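Local coordinates for protein putative acid phosphatase WZB (Escherichia coli, PDB 2WMY) that probably removes phosphate from phosphotyrosine in proteins, as a low molecular weight protein tyrosine phosphatase, at residues A[108-120]-A[133-147]. The protein carries 1 engineered substitution. Sequence-based numbering, arbitrary orientation.
Sequences MLFGHWLDSKEIP and VYQLLEQASKRWAEK
Trp113 drives the edge of its indole into the face of buried Trp144: NE1 of Trp113 lies 3.3 Å from CD2 of Trp144, and a 73° angle between the planes makes the pair T-shaped. In its own plane the Trp144 ring is held by its N-H, since NE1 of Trp144 donates to Leu109 O (3.2 Å) in the carbonyl plane, on a lone pair. SD of Met108 meets the same rim at CH2 of Trp144 (3.7 Å), a Met-aromatic contact. With an alanine at Trp144, the edge of Trp113 would probably lose the face it packs on, and Leu109 O the indole N-H. Packing is also tight where Gly111 CA passes 4.9 Å from Ala140 CA, the nearest backbone approach, and buried Ala140 sets CB 3.6 Å from CD1 of buried Leu114. The loop leaving edge strand 107-109 of the parallel sheet is laid along the C-terminal helix 127-147, in the low molecular weight phosphatase fold. Further along, Ile119 CG2 packs on Val133 CG1 (3.8 Å), while Ile119 O accepts from Arg21, a predicted active-site residue. Toward solvent, around Arg143 and Lys147, the contact is looser and more polar. Arg143, extended from CG to NE, sends NH1 to Trp113 O (2.9 Å), which lies in the guanidinium plane; a water links the same NH1, weakly, to Asp115 N. Exposed Lys147, bent at chi2 (-69°), lays CE over the six-membered ring of Trp113, 3.8 Å from its centroid, with NZ in an off-centre cation-pi contact.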
# COMPACT_ATOMS: atom_id res chain seq x y z
N MET A 108 -8.72 -4.41 5.06
CA MET A 108 -8.46 -3.64 6.27
C MET A 108 -7.51 -2.49 5.96
O MET A 108 -6.87 -2.46 4.91
CB MET A 108 -7.90 -4.53 7.38
CG MET A 108 -8.88 -5.64 7.84
SD MET A 108 -8.11 -6.83 8.96
CE MET A 108 -7.87 -5.83 10.43
N LEU A 109 -7.44 -1.52 6.86
CA LEU A 109 -6.52 -0.40 6.69
C LEU A 109 -5.08 -0.87 6.84
O LEU A 109 -4.79 -1.76 7.63
CB LEU A 109 -6.84 0.69 7.71
CG LEU A 109 -8.21 1.30 7.44
CD1 LEU A 109 -8.73 2.07 8.65
CD2 LEU A 109 -8.13 2.19 6.21
N PHE A 110 -4.19 -0.26 6.07
CA PHE A 110 -2.77 -0.54 6.18
C PHE A 110 -2.27 -0.19 7.58
O PHE A 110 -1.48 -0.92 8.17
CB PHE A 110 -1.99 0.24 5.13
CG PHE A 110 -0.62 -0.31 4.89
CD1 PHE A 110 -0.41 -1.27 3.91
CD2 PHE A 110 0.46 0.10 5.66
CE1 PHE A 110 0.84 -1.79 3.69
CE2 PHE A 110 1.71 -0.42 5.44
CZ PHE A 110 1.91 -1.37 4.46
N GLY A 111 -2.75 0.93 8.12
CA GLY A 111 -2.36 1.35 9.45
C GLY A 111 -3.33 0.91 10.53
O GLY A 111 -3.49 1.59 11.54
N HIS A 112 -3.97 -0.24 10.32
CA HIS A 112 -4.97 -0.73 11.28
C HIS A 112 -4.41 -0.81 12.69
O HIS A 112 -5.12 -0.51 13.65
CB HIS A 112 -5.51 -2.11 10.88
CG HIS A 112 -6.47 -2.68 11.87
ND1 HIS A 112 -7.82 -2.42 11.83
CD2 HIS A 112 -6.27 -3.47 12.95
CE1 HIS A 112 -8.42 -3.03 12.84
NE2 HIS A 112 -7.50 -3.67 13.54
N TRP A 113 -3.15 -1.19 12.80
CA TRP A 113 -2.52 -1.43 14.09
C TRP A 113 -1.87 -0.20 14.72
O TRP A 113 -1.28 -0.28 15.79
CB TRP A 113 -1.50 -2.57 13.95
CG TRP A 113 -2.14 -3.80 13.41
CD1 TRP A 113 -1.92 -4.38 12.18
CD2 TRP A 113 -3.14 -4.60 14.05
NE1 TRP A 113 -2.72 -5.49 12.04
CE2 TRP A 113 -3.48 -5.64 13.17
CE3 TRP A 113 -3.79 -4.53 15.29
CZ2 TRP A 113 -4.42 -6.62 13.49
CZ3 TRP A 113 -4.73 -5.50 15.61
CH2 TRP A 113 -5.04 -6.53 14.71
N LEU A 114 -2.00 0.95 14.05
CA LEU A 114 -1.48 2.20 14.57
C LEU A 114 -2.57 2.96 15.34
O LEU A 114 -3.75 2.78 15.06
CB LEU A 114 -0.95 3.07 13.43
CG LEU A 114 0.15 2.43 12.58
CD1 LEU A 114 0.67 3.40 11.53
CD2 LEU A 114 1.28 1.94 13.48
N ASP A 115 -2.16 3.78 16.30
CA ASP A 115 -3.11 4.56 17.09
C ASP A 115 -4.03 5.36 16.19
O ASP A 115 -5.26 5.27 16.29
CB ASP A 115 -2.39 5.47 18.09
CG ASP A 115 -1.82 4.70 19.28
OD1 ASP A 115 -2.33 3.60 19.58
OD2 ASP A 115 -0.87 5.21 19.91
N SER A 116 -3.44 6.16 15.30
CA SER A 116 -4.18 6.74 14.20
C SER A 116 -3.97 5.84 12.98
O SER A 116 -2.84 5.49 12.66
CB SER A 116 -3.71 8.16 13.92
OG SER A 116 -4.50 8.75 12.89
N LYS A 117 -5.05 5.46 12.32
CA LYS A 117 -5.00 4.37 11.35
C LYS A 117 -4.82 4.79 9.89
O LYS A 117 -4.41 4.00 9.06
CB LYS A 117 -6.24 3.48 11.47
CG LYS A 117 -6.51 3.00 12.88
CD LYS A 117 -7.49 1.84 12.90
CE LYS A 117 -7.94 1.55 14.33
NZ LYS A 117 -6.85 1.82 15.32
N GLU A 118 -5.13 6.04 9.58
CA GLU A 118 -5.10 6.46 8.19
C GLU A 118 -3.71 6.91 7.75
O GLU A 118 -3.02 7.65 8.46
CB GLU A 118 -6.13 7.57 7.95
CG GLU A 118 -6.20 8.04 6.52
CD GLU A 118 -7.57 8.58 6.16
OE1 GLU A 118 -7.66 9.77 5.81
OE2 GLU A 118 -8.54 7.81 6.23
N ILE A 119 -3.27 6.43 6.59
CA ILE A 119 -2.03 6.91 5.99
C ILE A 119 -2.37 8.05 5.03
O ILE A 119 -2.95 7.82 3.97
CB ILE A 119 -1.32 5.79 5.21
CG1 ILE A 119 -1.31 4.48 6.01
CG2 ILE A 119 0.09 6.23 4.81
CD1 ILE A 119 -0.38 4.49 7.21
N PRO A 120 -2.02 9.30 5.40
CA PRO A 120 -2.40 10.47 4.60
C PRO A 120 -1.74 10.43 3.23
O PRO A 120 -0.76 9.72 3.04
CB PRO A 120 -1.85 11.65 5.42
CG PRO A 120 -1.55 11.09 6.77
CD PRO A 120 -1.18 9.67 6.55
N VAL A 133 5.05 10.21 6.01
CA VAL A 133 4.31 9.07 5.46
C VAL A 133 5.15 7.79 5.43
O VAL A 133 4.65 6.71 5.75
CB VAL A 133 3.73 9.38 4.06
CG1 VAL A 133 3.08 8.14 3.47
CG2 VAL A 133 2.73 10.52 4.16
N TYR A 134 6.42 7.90 5.06
CA TYR A 134 7.31 6.74 5.08
C TYR A 134 7.36 6.09 6.46
O TYR A 134 7.25 4.86 6.59
CB TYR A 134 8.74 7.10 4.65
CG TYR A 134 9.61 5.87 4.55
CD1 TYR A 134 9.68 5.14 3.37
CD2 TYR A 134 10.32 5.40 5.65
CE1 TYR A 134 10.47 4.00 3.27
CE2 TYR A 134 11.11 4.27 5.57
CZ TYR A 134 11.18 3.57 4.37
OH TYR A 134 11.95 2.43 4.26
N GLN A 135 7.56 6.90 7.49
CA GLN A 135 7.65 6.38 8.85
C GLN A 135 6.35 5.66 9.25
O GLN A 135 6.39 4.59 9.84
CB GLN A 135 7.98 7.47 9.86
CG GLN A 135 8.00 6.95 11.30
CD GLN A 135 8.24 8.03 12.32
OE1 GLN A 135 9.18 8.82 12.21
NE2 GLN A 135 7.39 8.09 13.34
N LEU A 136 5.22 6.26 8.92
CA LEU A 136 3.93 5.65 9.21
C LEU A 136 3.77 4.30 8.51
O LEU A 136 3.31 3.34 9.11
CB LEU A 136 2.79 6.58 8.82
CG LEU A 136 2.54 7.80 9.71
CD1 LEU A 136 1.51 8.70 9.05
CD2 LEU A 136 2.10 7.40 11.13
N LEU A 137 4.15 4.25 7.23
CA LEU A 137 4.07 3.00 6.47
C LEU A 137 4.98 1.95 7.07
O LEU A 137 4.66 0.76 7.10
CB LEU A 137 4.42 3.25 5.00
CG LEU A 137 3.28 3.83 4.15
CD1 LEU A 137 3.74 4.08 2.73
CD2 LEU A 137 2.08 2.90 4.15
N GLU A 138 6.14 2.39 7.55
CA GLU A 138 7.13 1.48 8.09
C GLU A 138 6.65 0.88 9.40
O GLU A 138 6.74 -0.32 9.61
CB GLU A 138 8.48 2.19 8.27
CG GLU A 138 9.55 1.31 8.87
CD GLU A 138 10.95 1.88 8.71
OE1 GLU A 138 11.14 3.09 8.96
OE2 GLU A 138 11.86 1.12 8.33
N GLN A 139 6.14 1.74 10.28
CA GLN A 139 5.62 1.31 11.57
C GLN A 139 4.39 0.41 11.38
O GLN A 139 4.25 -0.61 12.05
CB GLN A 139 5.27 2.53 12.44
CG GLN A 139 4.73 2.19 13.81
CD GLN A 139 4.48 3.42 14.67
OE1 GLN A 139 3.78 4.35 14.27
NE2 GLN A 139 5.04 3.41 15.88
N ALA A 140 3.51 0.78 10.46
CA ALA A 140 2.32 -0.02 10.17
C ALA A 140 2.70 -1.40 9.62
O ALA A 140 2.08 -2.41 9.97
CB ALA A 140 1.42 0.71 9.19
N SER A 141 3.73 -1.42 8.77
CA SER A 141 4.24 -2.66 8.16
C SER A 141 4.83 -3.63 9.18
O SER A 141 4.58 -4.83 9.11
CB SER A 141 5.30 -2.35 7.10
OG SER A 141 4.73 -1.65 6.01
N LYS A 142 5.64 -3.11 10.10
CA LYS A 142 6.22 -3.96 11.13
C LYS A 142 5.11 -4.64 11.94
O LYS A 142 5.19 -5.82 12.23
CB LYS A 142 7.14 -3.15 12.06
CG LYS A 142 8.44 -2.70 11.41
CD LYS A 142 9.22 -1.72 12.29
CE LYS A 142 10.42 -1.14 11.56
NZ LYS A 142 11.03 0.02 12.28
N ARG A 143 4.08 -3.88 12.27
CA ARG A 143 2.99 -4.43 13.07
C ARG A 143 2.13 -5.43 12.30
O ARG A 143 1.70 -6.43 12.86
CB ARG A 143 2.15 -3.31 13.69
CG ARG A 143 2.99 -2.38 14.55
CD ARG A 143 2.15 -1.32 15.25
NE ARG A 143 2.98 -0.53 16.16
CZ ARG A 143 2.51 0.38 17.00
NH1 ARG A 143 1.20 0.63 17.06
NH2 ARG A 143 3.34 1.04 17.79
N TRP A 144 1.88 -5.17 11.02
CA TRP A 144 1.17 -6.15 10.20
C TRP A 144 1.97 -7.43 10.08
O TRP A 144 1.41 -8.52 10.06
CB TRP A 144 0.81 -5.60 8.81
CG TRP A 144 -0.61 -5.10 8.72
CD1 TRP A 144 -1.02 -3.82 8.46
CD2 TRP A 144 -1.81 -5.87 8.91
NE1 TRP A 144 -2.40 -3.75 8.47
CE2 TRP A 144 -2.90 -5.00 8.74
CE3 TRP A 144 -2.06 -7.21 9.21
CZ2 TRP A 144 -4.23 -5.42 8.86
CZ3 TRP A 144 -3.38 -7.64 9.33
CH2 TRP A 144 -4.45 -6.74 9.16
N ALA A 145 3.30 -7.31 10.04
CA ALA A 145 4.16 -8.48 9.93
C ALA A 145 4.15 -9.29 11.22
O ALA A 145 4.19 -10.51 11.19
CB ALA A 145 5.57 -8.08 9.56
N GLU A 146 4.10 -8.59 12.35
CA GLU A 146 4.03 -9.26 13.65
C GLU A 146 2.78 -10.13 13.71
O GLU A 146 2.80 -11.23 14.27
CB GLU A 146 4.03 -8.24 14.78
CG GLU A 146 5.37 -7.53 14.98
CD GLU A 146 5.25 -6.26 15.82
OE1 GLU A 146 6.30 -5.66 16.14
OE2 GLU A 146 4.11 -5.87 16.16
N LYS A 147 1.69 -9.64 13.12
CA LYS A 147 0.42 -10.34 13.14
C LYS A 147 0.40 -11.56 12.22
O LYS A 147 -0.09 -12.63 12.60
CB LYS A 147 -0.71 -9.39 12.76
CG LYS A 147 -1.04 -8.38 13.83
CD LYS A 147 -1.67 -9.05 15.03
CE LYS A 147 -1.87 -8.08 16.17
NZ LYS A 147 -2.53 -8.73 17.34
O HOH W 1 -0.88 -1.43 10.72
O HOH W 2 0.68 3.51 17.37